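Local coordinates for Iron(III) ABC transporter, periplasmic iron-compound-binding protein (PDB 5GGY), which probably binds ferric siderophores of the desferrioxamine (Desferal) type in the periplasm and hands them to an inner-membrane ABC transporter for iron uptake, at residues Val20-Asp25 with Gln60-Arg65; Val50-Val55 with Ser251-Trp256; Glu138-Arg143 with Ser263-Ala268; Val173-Glu178 with Ser193-Pro198. One frame throughout, in Å; residues are numbered along the deposited sequence.

Contact 1. Residues Val20-Asp25 with Gln60-Arg65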
loop_
_atom_site.group_PDB
_atom_site.type_symbol
_atom_site.label_atom_id
_atom_site.label_comp_id
_atom_site.label_asym_id
_atom_site.label_seq_id
_atom_site.Cartn_x
_atom_site.Cartn_y
_atom_site.Cartn_z
ATOM N N VAL A 20 -20.411 -17.856 0.798
ATOM C CA VAL A 20 -19.978 -18.769 1.845
ATOM C C VAL A 20 -18.455 -18.745 1.919
ATOM O O VAL A 20 -17.772 -19.015 0.932
ATOM C CB VAL A 20 -20.470 -20.212 1.602
ATOM C CG1 VAL A 20 -19.689 -21.206 2.462
ATOM C CG2 VAL A 20 -21.958 -20.318 1.886
ATOM N N VAL A 21 -17.928 -18.405 3.089
ATOM C CA VAL A 21 -16.487 -18.358 3.287
ATOM C C VAL A 21 -16.034 -19.567 4.108
ATOM O O VAL A 21 -16.761 -20.041 4.983
ATOM C CB VAL A 21 -16.062 -17.033 3.967
ATOM C CG1 VAL A 21 -15.360 -17.284 5.293
ATOM C CG2 VAL A 21 -15.178 -16.229 3.030
ATOM N N LEU A 22 -14.844 -20.081 3.807
ATOM C CA LEU A 22 -14.371 -21.308 4.444
ATOM C C LEU A 22 -13.114 -21.127 5.288
ATOM O O LEU A 22 -12.623 -22.085 5.880
ATOM C CB LEU A 22 -14.111 -22.382 3.390
ATOM C CG LEU A 22 -15.321 -22.780 2.547
ATOM C CD1 LEU A 22 -14.982 -23.986 1.701
ATOM C CD2 LEU A 22 -16.530 -23.057 3.427
ATOM N N ASN A 23 -12.591 -19.908 5.346
ATOM C CA ASN A 23 -11.414 -19.644 6.162
ATOM C C ASN A 23 -11.497 -18.286 6.850
ATOM O O ASN A 23 -12.227 -17.400 6.406
ATOM C CB ASN A 23 -10.146 -19.735 5.315
ATOM C CG ASN A 23 -9.096 -20.630 5.939
ATOM O OD1 ASN A 23 -9.419 -21.571 6.665
ATOM N ND2 ASN A 23 -7.831 -20.342 5.661
ATOM N N TRP A 24 -10.748 -18.133 7.937
ATOM C CA TRP A 24 -10.816 -16.924 8.751
ATOM C C TRP A 24 -10.202 -15.706 8.068
ATOM O O TRP A 24 -10.682 -14.585 8.252
ATOM C CB TRP A 24 -10.134 -17.161 10.098
ATOM C CG TRP A 24 -10.976 -17.957 11.041
ATOM C CD1 TRP A 24 -12.276 -18.337 10.856
ATOM C CD2 TRP A 24 -10.585 -18.475 12.319
ATOM N NE1 TRP A 24 -12.717 -19.057 11.940
ATOM C CE2 TRP A 24 -11.698 -19.156 12.852
ATOM C CE3 TRP A 24 -9.404 -18.429 13.064
ATOM C CZ2 TRP A 24 -11.665 -19.785 14.095
ATOM C CZ3 TRP A 24 -9.373 -19.053 14.297
ATOM C CH2 TRP A 24 -10.496 -19.723 14.800
ATOM N N ASP A 25 -9.145 -15.919 7.289
ATOM C CA ASP A 25 -8.504 -14.818 6.580
ATOM C C ASP A 25 -9.463 -14.252 5.538
ATOM O O ASP A 25 -9.631 -13.040 5.430
ATOM C CB ASP A 25 -7.190 -15.272 5.933
ATOM C CG ASP A 25 -7.379 -16.404 4.942
ATOM O OD1 ASP A 25 -8.399 -17.117 5.037
ATOM O OD2 ASP A 25 -6.504 -16.582 4.068
ATOM N N GLN A 60 -24.174 -17.720 9.509
ATOM C CA GLN A 60 -24.295 -19.058 10.075
ATOM C C GLN A 60 -22.953 -19.778 10.092
ATOM O O GLN A 60 -22.111 -19.569 9.216
ATOM C CB GLN A 60 -25.314 -19.891 9.300
ATOM C CG GLN A 60 -26.741 -19.397 9.411
ATOM C CD GLN A 60 -27.738 -20.537 9.451
ATOM O OE1 GLN A 60 -27.575 -21.491 10.211
ATOM N NE2 GLN A 60 -28.772 -20.449 8.624
ATOM N N ASP A 61 -22.765 -20.628 11.097
ATOM C CA ASP A 61 -21.560 -21.439 11.204
ATOM C C ASP A 61 -21.711 -22.705 10.356
ATOM O O ASP A 61 -22.655 -23.476 10.541
ATOM C CB ASP A 61 -21.280 -21.792 12.666
ATOM C CG ASP A 61 -19.878 -22.333 12.880
ATOM O OD1 ASP A 61 -19.459 -23.244 12.132
ATOM O OD2 ASP A 61 -19.189 -21.842 13.800
ATOM N N ILE A 62 -20.778 -22.913 9.432
ATOM C CA ILE A 62 -20.862 -24.034 8.502
ATOM C C ILE A 62 -19.836 -25.128 8.796
ATOM O O ILE A 62 -19.518 -25.940 7.924
ATOM C CB ILE A 62 -20.690 -23.562 7.039
ATOM C CG1 ILE A 62 -19.575 -22.523 6.929
ATOM C CG2 ILE A 62 -21.988 -22.980 6.509
ATOM C CD1 ILE A 62 -18.201 -23.109 6.698
ATOM N N GLY A 63 -19.320 -25.146 10.020
ATOM C CA GLY A 63 -18.370 -26.169 10.422
ATOM C C GLY A 63 -16.965 -25.632 10.626
ATOM O O GLY A 63 -16.778 -24.434 10.825
ATOM N N THR A 64 -15.976 -26.518 10.582
ATOM C CA THR A 64 -14.587 -26.116 10.772
ATOM C C THR A 64 -13.907 -25.837 9.436
ATOM O O THR A 64 -14.391 -26.246 8.381
ATOM C CB THR A 64 -13.786 -27.187 11.539
ATOM O OG1 THR A 64 -13.699 -28.382 10.753
ATOM C CG2 THR A 64 -14.454 -27.506 12.869
ATOM N N ARG A 65 -12.778 -25.138 9.492
ATOM C CA ARG A 65 -12.042 -24.742 8.294
ATOM C C ARG A 65 -11.498 -25.940 7.519
ATOM O O ARG A 65 -11.367 -25.893 6.297
ATOM C CB ARG A 65 -10.891 -23.804 8.670
ATOM C CG ARG A 65 -11.339 -22.482 9.273
ATOM C CD ARG A 65 -10.227 -21.825 10.077
ATOM N NE ARG A 65 -9.971 -22.534 11.328
ATOM C CZ ARG A 65 -8.981 -22.243 12.164
ATOM N NH1 ARG A 65 -8.143 -21.255 11.884
ATOM N NH2 ARG A 65 -8.826 -22.943 13.280
HETATM O O HOH W 1 -14.548 -24.398 6.032
#
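The guanidinium of Arg65 lies flat over one face of the Trp24 indole. The two planes are 20° apart and their centres 3.8 Å apart. CZ sits above the six-membered ring, 7° off its normal, in a cation-pi contact. CD sits above the five-membered ring and makes a CH-pi contact. From there the bend at chi3 (-72°) carries the guanidinium over the six-membered ring. Arg65 NH1 comes to 3.3 Å from Trp24 CE3, toward the rim of the indole. Trp24 also meets the rings of Trp256 and Tyr46 edge-to-face. Asn23 OD1 backs the start of the arginine chain, 3.3 Å from CB of Arg65, and also accepts from Gln87. At the other end, Leu22 CD2 meets Ile62 CD1 at 3.7 Å. Water 1 joins the backbones by donating to Leu22 O and Thr64 O. Asp61 OD1 accepts from Gly63 N at 2.8 Å, an Asx turn. The contact joins the end of strand 19-21 and the start of helix 24-32 to the loop around residues 63-65. Trp24 is held by its NE1 bond to Pro41 O, while Arg65 NE forms a salt bridge with Glu42. The ring and this carboxylate would together stabilise the positive charge of the guanidinium.

Contact 2. Residues Val50-Val55 with Ser251-Trp256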
loop_
_atom_site.group_PDB
_atom_site.type_symbol
_atom_site.label_atom_id
_atom_site.label_comp_id
_atom_site.label_asym_id
_atom_site.label_seq_id
_atom_site.Cartn_x
_atom_site.Cartn_y
_atom_site.Cartn_z
ATOM N N VAL A 50 -9.474 -14.281 16.533
ATOM C CA VAL A 50 -9.394 -13.215 15.532
ATOM C C VAL A 50 -9.967 -11.893 16.036
ATOM O O VAL A 50 -9.425 -10.822 15.755
ATOM C CB VAL A 50 -10.130 -13.603 14.239
ATOM C CG1 VAL A 50 -9.906 -12.549 13.163
ATOM C CG2 VAL A 50 -9.660 -14.962 13.755
ATOM N N VAL A 51 -11.076 -11.986 16.766
ATOM C CA VAL A 51 -11.739 -10.838 17.387
ATOM C C VAL A 51 -12.265 -9.820 16.371
ATOM O O VAL A 51 -13.474 -9.600 16.275
ATOM C CB VAL A 51 -10.800 -10.117 18.377
ATOM C CG1 VAL A 51 -11.549 -9.020 19.105
ATOM C CG2 VAL A 51 -10.210 -11.106 19.370
ATOM N N GLN A 52 -11.360 -9.194 15.623
ATOM C CA GLN A 52 -11.743 -8.180 14.644
ATOM C C GLN A 52 -11.348 -8.587 13.224
ATOM O O GLN A 52 -10.278 -9.162 13.012
ATOM C CB GLN A 52 -11.123 -6.821 15.000
ATOM C CG GLN A 52 -9.599 -6.786 15.017
ATOM C CD GLN A 52 -9.001 -7.374 16.284
ATOM O OE1 GLN A 52 -9.414 -7.037 17.392
ATOM N NE2 GLN A 52 -8.027 -8.264 16.122
ATOM N N PRO A 53 -12.216 -8.293 12.239
ATOM C CA PRO A 53 -13.505 -7.603 12.379
ATOM C C PRO A 53 -14.596 -8.489 12.979
ATOM O O PRO A 53 -14.539 -9.713 12.842
ATOM C CB PRO A 53 -13.849 -7.222 10.939
ATOM C CG PRO A 53 -13.214 -8.280 10.128
ATOM C CD PRO A 53 -11.928 -8.624 10.833
ATOM N N GLU A 54 -15.570 -7.871 13.640
ATOM C CA GLU A 54 -16.648 -8.616 14.277
ATOM C C GLU A 54 -17.559 -9.272 13.247
ATOM O O GLU A 54 -18.005 -8.629 12.299
ATOM C CB GLU A 54 -17.474 -7.704 15.185
ATOM C CG GLU A 54 -18.626 -8.424 15.873
ATOM C CD GLU A 54 -19.614 -7.479 16.527
ATOM O OE1 GLU A 54 -20.675 -7.956 16.983
ATOM O OE2 GLU A 54 -19.333 -6.262 16.584
ATOM N N VAL A 55 -17.825 -10.560 13.439
ATOM C CA VAL A 55 -18.748 -11.279 12.576
ATOM C C VAL A 55 -20.188 -10.958 12.962
ATOM O O VAL A 55 -20.571 -11.123 14.120
ATOM C CB VAL A 55 -18.520 -12.800 12.655
ATOM C CG1 VAL A 55 -19.584 -13.542 11.865
ATOM C CG2 VAL A 55 -17.127 -13.155 12.152
ATOM N N SER A 251 2.811 -9.407 26.451
ATOM C CA SER A 251 1.791 -10.138 25.715
ATOM C C SER A 251 1.078 -9.210 24.739
ATOM O O SER A 251 0.922 -8.018 25.002
ATOM C CB SER A 251 0.783 -10.775 26.676
ATOM O OG SER A 251 0.058 -9.788 27.386
ATOM N N VAL A 252 0.652 -9.759 23.608
ATOM C CA VAL A 252 -0.077 -8.980 22.617
ATOM C C VAL A 252 -1.520 -9.462 22.519
ATOM O O VAL A 252 -1.771 -10.659 22.374
ATOM C CB VAL A 252 0.592 -9.062 21.228
ATOM C CG1 VAL A 252 -0.123 -8.152 20.241
ATOM C CG2 VAL A 252 2.063 -8.690 21.320
ATOM N N ARG A 253 -2.460 -8.524 22.603
ATOM C CA ARG A 253 -3.883 -8.844 22.547
ATOM C C ARG A 253 -4.223 -9.572 21.249
ATOM O O ARG A 253 -3.591 -9.327 20.221
ATOM C CB ARG A 253 -4.725 -7.570 22.695
ATOM C CG ARG A 253 -4.491 -6.514 21.632
ATOM C CD ARG A 253 -5.399 -5.314 21.864
ATOM N NE ARG A 253 -5.125 -4.227 20.929
ATOM C CZ ARG A 253 -5.712 -4.092 19.744
ATOM N NH1 ARG A 253 -6.613 -4.978 19.344
ATOM N NH2 ARG A 253 -5.395 -3.070 18.963
ATOM N N PRO A 254 -5.216 -10.478 21.298
ATOM C CA PRO A 254 -5.560 -11.381 20.190
ATOM C C PRO A 254 -5.677 -10.716 18.818
ATOM O O PRO A 254 -6.617 -9.969 18.557
ATOM C CB PRO A 254 -6.914 -11.951 20.623
ATOM C CG PRO A 254 -6.850 -11.948 22.105
ATOM C CD PRO A 254 -6.068 -10.719 22.479
ATOM N N VAL A 255 -4.700 -10.988 17.958
ATOM C CA VAL A 255 -4.758 -10.599 16.554
ATOM C C VAL A 255 -4.306 -11.772 15.697
ATOM O O VAL A 255 -3.208 -12.294 15.879
ATOM C CB VAL A 255 -3.878 -9.375 16.241
ATOM C CG1 VAL A 255 -3.935 -9.069 14.759
ATOM C CG2 VAL A 255 -4.327 -8.165 17.048
ATOM N N TRP A 256 -5.160 -12.186 14.769
ATOM C CA TRP A 256 -4.891 -13.358 13.947
ATOM C C TRP A 256 -3.672 -13.144 13.054
ATOM O O TRP A 256 -3.648 -12.241 12.213
ATOM C CB TRP A 256 -6.123 -13.704 13.108
ATOM C CG TRP A 256 -6.097 -15.070 12.476
ATOM C CD1 TRP A 256 -6.321 -15.365 11.163
ATOM C CD2 TRP A 256 -5.847 -16.323 13.130
ATOM N NE1 TRP A 256 -6.225 -16.720 10.957
ATOM C CE2 TRP A 256 -5.932 -17.331 12.148
ATOM C CE3 TRP A 256 -5.556 -16.690 14.448
ATOM C CZ2 TRP A 256 -5.740 -18.681 12.443
ATOM C CZ3 TRP A 256 -5.365 -18.029 14.739
ATOM C CH2 TRP A 256 -5.456 -19.008 13.742
HETATM O O HOH W 2 -7.414 -10.236 14.315
HETATM O O HOH W 3 -7.750 -7.851 19.930
#
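Val50 CG2 rests over one face of the Trp256 indole, 3.8 Å from Trp256 CG and displaced toward the rim. It makes a CH-pi contact with the five-membered ring, 27° off the ring normal. The six-membered ring extends beyond Val50. Val51 CG2 packs on Pro254 CB at 3.6 Å. Gln52 provides the direct polar bond. Its NE2 donates to Pro254 O at 3.3 Å, almost straight (171°), on a carbonyl lone pair and in the plane of the Gln52 amide. A bend at chi2 (-79°) folds the glutamine chain so that the amide faces the 251-256 backbone. In the fold, this is a contact between two lobes, as in siderophore-binding proteins of this family. Loop 50-55 follows helix 43-49 of the N-terminal lobe. Residues 251-256 leave strand 249-252 of the C-terminal lobe. Water adds further bridges. Water 2 accepts from Gln52 NE2 at 2.7 Å and from Trp256 N at 3.0 Å. Water 3 donates to Gln52 OE1 and to Pro254 O, the latter at 2.8 Å, and accepts from Arg253 NH1. Both ends of the Gln52 amide are therefore engaged, which should fix its rotation. As for charge, Arg253 forms a salt bridge through NE with Glu273. Gln52 OE1 lies at the edge of the Arg253 guanidinium, 4.0 Å from Arg253 NH1, with the amide and guanidinium planes nearly perpendicular.

Contact 3. Residues Glu138-Arg143 with Ser263-Ala268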
loop_
_atom_site.group_PDB
_atom_site.type_symbol
_atom_site.label_atom_id
_atom_site.label_comp_id
_atom_site.label_asym_id
_atom_site.label_seq_id
_atom_site.Cartn_x
_atom_site.Cartn_y
_atom_site.Cartn_z
ATOM N N GLU A 138 -5.161 2.706 2.181
ATOM C CA GLU A 138 -4.581 4.033 2.347
ATOM C C GLU A 138 -4.519 4.413 3.820
ATOM O O GLU A 138 -3.511 4.936 4.295
ATOM C CB GLU A 138 -5.386 5.078 1.571
ATOM C CG GLU A 138 -5.207 5.022 0.065
ATOM C CD GLU A 138 -6.206 5.893 -0.673
ATOM O OE1 GLU A 138 -7.055 6.519 -0.005
ATOM O OE2 GLU A 138 -6.144 5.949 -1.918
ATOM N N ALA A 139 -5.607 4.146 4.535
ATOM C CA ALA A 139 -5.674 4.421 5.964
ATOM C C ALA A 139 -4.686 3.549 6.725
ATOM O O ALA A 139 -4.136 3.960 7.745
ATOM C CB ALA A 139 -7.086 4.201 6.481
ATOM N N MET A 140 -4.466 2.342 6.214
ATOM C CA MET A 140 -3.543 1.399 6.829
ATOM C C MET A 140 -2.097 1.885 6.744
ATOM O O MET A 140 -1.374 1.886 7.742
ATOM C CB MET A 140 -3.673 0.024 6.171
ATOM C CG MET A 140 -2.952 -1.084 6.914
ATOM S SD MET A 140 -3.156 -2.705 6.157
ATOM C CE MET A 140 -2.171 -2.517 4.675
ATOM N N TYR A 141 -1.683 2.298 5.550
ATOM C CA TYR A 141 -0.320 2.771 5.325
ATOM C C TYR A 141 -0.049 4.052 6.100
ATOM O O TYR A 141 1.073 4.302 6.540
ATOM C CB TYR A 141 -0.073 2.989 3.832
ATOM C CG TYR A 141 -0.171 1.720 3.018
ATOM C CD1 TYR A 141 0.382 0.532 3.481
ATOM C CD2 TYR A 141 -0.828 1.704 1.793
ATOM C CE1 TYR A 141 0.292 -0.632 2.743
ATOM C CE2 TYR A 141 -0.922 0.543 1.050
ATOM C CZ TYR A 141 -0.362 -0.622 1.529
ATOM O OH TYR A 141 -0.456 -1.780 0.788
ATOM N N ALA A 142 -1.090 4.860 6.271
ATOM C CA ALA A 142 -0.990 6.068 7.077
ATOM C C ALA A 142 -0.888 5.703 8.555
ATOM O O ALA A 142 -0.108 6.299 9.300
ATOM C CB ALA A 142 -2.183 6.978 6.828
ATOM N N ARG A 143 -1.678 4.714 8.964
ATOM C CA ARG A 143 -1.661 4.217 10.335
ATOM C C ARG A 143 -0.291 3.656 10.699
ATOM O O ARG A 143 0.179 3.836 11.823
ATOM C CB ARG A 143 -2.737 3.147 10.526
ATOM C CG ARG A 143 -2.859 2.626 11.946
ATOM C CD ARG A 143 -3.088 3.763 12.925
ATOM N NE ARG A 143 -3.394 3.279 14.268
ATOM C CZ ARG A 143 -3.428 4.053 15.348
ATOM N NH1 ARG A 143 -3.165 5.347 15.242
ATOM N NH2 ARG A 143 -3.719 3.533 16.531
ATOM N N SER A 263 -5.670 -7.317 8.896
ATOM C CA SER A 263 -5.019 -7.948 10.040
ATOM C C SER A 263 -3.619 -7.371 10.220
ATOM O O SER A 263 -3.052 -7.422 11.308
ATOM C CB SER A 263 -4.947 -9.467 9.865
ATOM O OG SER A 263 -4.004 -9.818 8.866
ATOM N N LEU A 264 -3.068 -6.831 9.137
ATOM C CA LEU A 264 -1.774 -6.164 9.176
ATOM C C LEU A 264 -1.872 -4.875 9.985
ATOM O O LEU A 264 -0.969 -4.542 10.756
ATOM C CB LEU A 264 -1.279 -5.866 7.758
ATOM C CG LEU A 264 -1.230 -7.058 6.798
ATOM C CD1 LEU A 264 -0.884 -6.597 5.390
ATOM C CD2 LEU A 264 -0.240 -8.103 7.285
ATOM N N ARG A 265 -2.978 -4.157 9.804
ATOM C CA ARG A 265 -3.229 -2.926 10.544
ATOM C C ARG A 265 -3.464 -3.213 12.022
ATOM O O ARG A 265 -2.938 -2.515 12.888
ATOM C CB ARG A 265 -4.435 -2.181 9.966
ATOM C CG ARG A 265 -4.772 -0.885 10.696
ATOM C CD ARG A 265 -6.218 -0.457 10.467
ATOM N NE ARG A 265 -6.602 0.648 11.343
ATOM C CZ ARG A 265 -6.712 1.914 10.954
ATOM N NH1 ARG A 265 -6.478 2.251 9.693
ATOM N NH2 ARG A 265 -7.062 2.848 11.828
ATOM N N TYR A 266 -4.267 -4.236 12.299
ATOM C CA TYR A 266 -4.581 -4.625 13.670
ATOM C C TYR A 266 -3.337 -5.108 14.401
ATOM O O TYR A 266 -3.107 -4.754 15.559
ATOM C CB TYR A 266 -5.651 -5.718 13.685
ATOM C CG TYR A 266 -6.945 -5.319 13.010
ATOM C CD1 TYR A 266 -7.653 -6.224 12.231
ATOM C CD2 TYR A 266 -7.462 -4.039 13.159
ATOM C CE1 TYR A 266 -8.835 -5.867 11.616
ATOM C CE2 TYR A 266 -8.648 -3.672 12.546
ATOM C CZ TYR A 266 -9.328 -4.591 11.777
ATOM O OH TYR A 266 -10.506 -4.229 11.168
ATOM N N SER A 267 -2.537 -5.921 13.718
ATOM C CA SER A 267 -1.286 -6.412 14.284
ATOM C C SER A 267 -0.363 -5.251 14.638
ATOM O O SER A 267 0.223 -5.218 15.719
ATOM C CB SER A 267 -0.581 -7.358 13.307
ATOM O OG SER A 267 -1.366 -8.501 13.018
ATOM N N ALA A 268 -0.251 -4.299 13.717
ATOM C CA ALA A 268 0.611 -3.137 13.901
ATOM C C ALA A 268 0.226 -2.326 15.132
ATOM O O ALA A 268 1.095 -1.875 15.876
ATOM C CB ALA A 268 0.578 -2.260 12.664
#
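Met140 and Arg265 meet where two helices run side by side. Helix 130-154 is the long connecting helix expected of this two-lobed binding-protein fold, and helix 262-276 packs along it. Their local axes are 9.8 Å apart and cross at 23°, nearly parallel. The tight part is apolar. Met140 CG lies 3.6 Å from Arg265 CB, and the two side chains run alongside each other, pointing opposite ways. Met140 SD then reaches Leu264 CB at 4.0 Å. Leu264 is buried further by helices 112-126 and 181-188. The looser side is partly open to solvent and carries the arginines. Arg265 NH1 reaches Ala139 CB at 3.8 Å. Arg143 CG stands 4.0 Å above the centre of the Arg265 guanidinium, with CB nearby. From there Arg143, bent at chi2 (55°), runs on at about a right angle to Arg265. NE of Arg143 is 4.4 Å from NH2 of Arg265, a pair of like charges. Glu269 probably offsets this, through a salt bridge to Arg143 NE and a long, weak ion pair with Arg265. Glu146 holds Arg143 NH1. Within helix 262-276, Ser263 O accepts from Ser267 OG at 2.6 Å and from Ser267 N, from opposite faces of its carbonyl plane.

Contact 4. Residues Val173-Glu178 with Ser193-Pro198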
loop_
_atom_site.group_PDB
_atom_site.type_symbol
_atom_site.label_atom_id
_atom_site.label_comp_id
_atom_site.label_asym_id
_atom_site.label_seq_id
_atom_site.Cartn_x
_atom_site.Cartn_y
_atom_site.Cartn_z
ATOM N N VAL A 173 7.916 -23.109 20.933
ATOM C CA VAL A 173 7.543 -21.787 20.432
ATOM C C VAL A 173 7.462 -21.735 18.903
ATOM O O VAL A 173 8.261 -22.355 18.212
ATOM C CB VAL A 173 8.545 -20.719 20.950
ATOM C CG1 VAL A 173 8.879 -19.695 19.883
ATOM C CG2 VAL A 173 8.006 -20.052 22.203
ATOM N N PHE A 174 6.473 -21.006 18.391
ATOM C CA PHE A 174 6.348 -20.745 16.960
ATOM C C PHE A 174 6.881 -19.367 16.601
ATOM O O PHE A 174 6.166 -18.379 16.703
ATOM C CB PHE A 174 4.891 -20.853 16.503
ATOM C CG PHE A 174 4.363 -22.258 16.466
ATOM C CD1 PHE A 174 4.986 -23.230 15.703
ATOM C CD2 PHE A 174 3.225 -22.597 17.176
ATOM C CE1 PHE A 174 4.496 -24.521 15.664
ATOM C CE2 PHE A 174 2.729 -23.884 17.138
ATOM C CZ PHE A 174 3.363 -24.848 16.385
ATOM N N LEU A 175 8.140 -19.307 16.185
ATOM C CA LEU A 175 8.742 -18.047 15.757
ATOM C C LEU A 175 8.223 -17.637 14.387
ATOM O O LEU A 175 8.189 -18.446 13.462
ATOM C CB LEU A 175 10.268 -18.150 15.717
ATOM C CG LEU A 175 11.000 -18.291 17.052
ATOM C CD1 LEU A 175 12.501 -18.363 16.824
ATOM C CD2 LEU A 175 10.653 -17.136 17.973
ATOM N N TYR A 176 7.827 -16.376 14.255
ATOM C CA TYR A 176 7.327 -15.882 12.975
ATOM C C TYR A 176 8.476 -15.507 12.047
ATOM O O TYR A 176 9.372 -14.751 12.419
ATOM C CB TYR A 176 6.375 -14.702 13.185
ATOM C CG TYR A 176 5.020 -15.165 13.662
ATOM C CD1 TYR A 176 4.076 -15.643 12.761
ATOM C CD2 TYR A 176 4.701 -15.167 15.012
ATOM C CE1 TYR A 176 2.844 -16.086 13.191
ATOM C CE2 TYR A 176 3.470 -15.609 15.450
ATOM C CZ TYR A 176 2.548 -16.068 14.537
ATOM O OH TYR A 176 1.321 -16.511 14.968
ATOM N N THR A 177 8.434 -16.053 10.835
ATOM C CA THR A 177 9.558 -15.985 9.911
ATOM C C THR A 177 9.474 -14.805 8.943
ATOM O O THR A 177 8.583 -13.963 9.048
ATOM C CB THR A 177 9.670 -17.287 9.099
ATOM O OG1 THR A 177 8.561 -17.395 8.199
ATOM C CG2 THR A 177 9.675 -18.495 10.031
ATOM N N GLU A 178 10.409 -14.767 7.998
ATOM C CA GLU A 178 10.568 -13.637 7.082
ATOM C C GLU A 178 9.343 -13.404 6.201
ATOM O O GLU A 178 9.012 -12.265 5.877
ATOM C CB GLU A 178 11.801 -13.848 6.200
ATOM C CG GLU A 178 12.114 -12.687 5.274
ATOM C CD GLU A 178 13.277 -12.976 4.346
ATOM O OE1 GLU A 178 13.706 -12.050 3.625
ATOM O OE2 GLU A 178 13.762 -14.128 4.338
ATOM N N SER A 193 14.454 -7.327 13.323
ATOM C CA SER A 193 14.222 -8.662 13.864
ATOM C C SER A 193 15.317 -9.070 14.843
ATOM O O SER A 193 16.503 -8.963 14.538
ATOM C CB SER A 193 14.126 -9.684 12.731
ATOM O OG SER A 193 13.190 -9.270 11.749
ATOM N N ALA A 194 14.912 -9.542 16.018
ATOM C CA ALA A 194 15.863 -9.979 17.034
ATOM C C ALA A 194 16.366 -11.383 16.728
ATOM O O ALA A 194 17.506 -11.727 17.041
ATOM C CB ALA A 194 15.231 -9.931 18.416
ATOM N N LEU A 195 15.506 -12.191 16.113
ATOM C CA LEU A 195 15.847 -13.569 15.787
ATOM C C LEU A 195 15.272 -13.949 14.426
ATOM O O LEU A 195 14.294 -14.696 14.351
ATOM C CB LEU A 195 15.329 -14.516 16.872
ATOM C CG LEU A 195 16.149 -15.778 17.149
ATOM C CD1 LEU A 195 17.575 -15.415 17.536
ATOM C CD2 LEU A 195 15.491 -16.601 18.245
ATOM N N PRO A 196 15.885 -13.435 13.345
ATOM C CA PRO A 196 15.393 -13.613 11.973
ATOM C C PRO A 196 15.332 -15.079 11.553
ATOM O O PRO A 196 16.221 -15.860 11.896
ATOM C CB PRO A 196 16.416 -12.843 11.130
ATOM C CG PRO A 196 17.649 -12.805 11.966
ATOM C CD PRO A 196 17.167 -12.709 13.380
ATOM N N GLN A 197 14.286 -15.436 10.814
ATOM C CA GLN A 197 14.056 -16.823 10.421
ATOM C C GLN A 197 13.776 -16.963 8.927
ATOM O O GLN A 197 13.132 -16.100 8.325
ATOM C CB GLN A 197 12.891 -17.410 11.222
ATOM C CG GLN A 197 13.111 -17.428 12.729
ATOM C CD GLN A 197 14.185 -18.414 13.153
ATOM O OE1 GLN A 197 14.390 -19.442 12.508
ATOM N NE2 GLN A 197 14.878 -18.104 14.245
ATOM N N PRO A 198 14.261 -18.061 8.326
ATOM C CA PRO A 198 13.995 -18.370 6.918
ATOM C C PRO A 198 12.508 -18.595 6.663
ATOM O O PRO A 198 11.796 -18.987 7.584
ATOM C CB PRO A 198 14.796 -19.656 6.683
ATOM C CG PRO A 198 14.961 -20.258 8.036
ATOM C CD PRO A 198 15.093 -19.094 8.967
#
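The backbones of Thr177 and Gln197 come within 4.6 Å at their CA atoms, and Glu178 N donates to Gln197 O at 3.0 Å, with the chains running 59° apart. The donor is tilted 31° from the carbonyl plane, and the bond is bent, with an N-H...O angle of 140°. This is a single backbone tie between a strand end and a loop. The side chains pack beside it. Thr177 meets the loop with carbon atoms: CG2 lies 3.6 Å from Gln197 CB, and CB lies close to Pro198 O. Its hydroxyl OG1 has a hydrogen bond with Asn179 OD1. Glu178 CB touches Gln197 O at 3.4 Å. Gln197 bends at chi2, which brings the amide nitrogen beside a Leu175 methyl. Gln197 NE2 comes to 3.5 Å from Leu175 CD1 and makes a weak hydrogen bond to Leu195 O of its own loop. Beyond the amide, Leu195 CD2 reaches Leu175 CD1 at 3.8 Å, and the two leucines meet at a slant. The contact joins a loop to the mixed sheet of what is, by the family fold, the C-terminal lobe. Leu175 belongs to strand 172-176, which pairs antiparallel with strands 161-167 and 204-208. Helix 181-188 lies in the connection between the two segments. Loop 193-198 leads on toward strand 204-208, whose Val205 is touched by Gln197.

Contact 1 lies in the N-terminal lobe, and contact 4 lies about 29 Å away, centre to centre, across the chain's centre in the C-terminal lobe. Contact 2 joins the lobes. Its centre is about 17 Å from contact 1, where Trp24 packs on Val50 and Trp256. It is about 14 Å from contact 3, where Val255 and Gln52 touch helix 262-276. Contacts 2 and 4 reach the same mixed sheet without touching. Contact 1 closes before contacts 3 and 4 open, and contact 4 falls between the segments of contacts 2 and 3. Contact 2 alternates with contacts 1 and 3. Contact 3 joins helices 130-154 and 262-276, so the lobe junction and the long helix share helix 262-276.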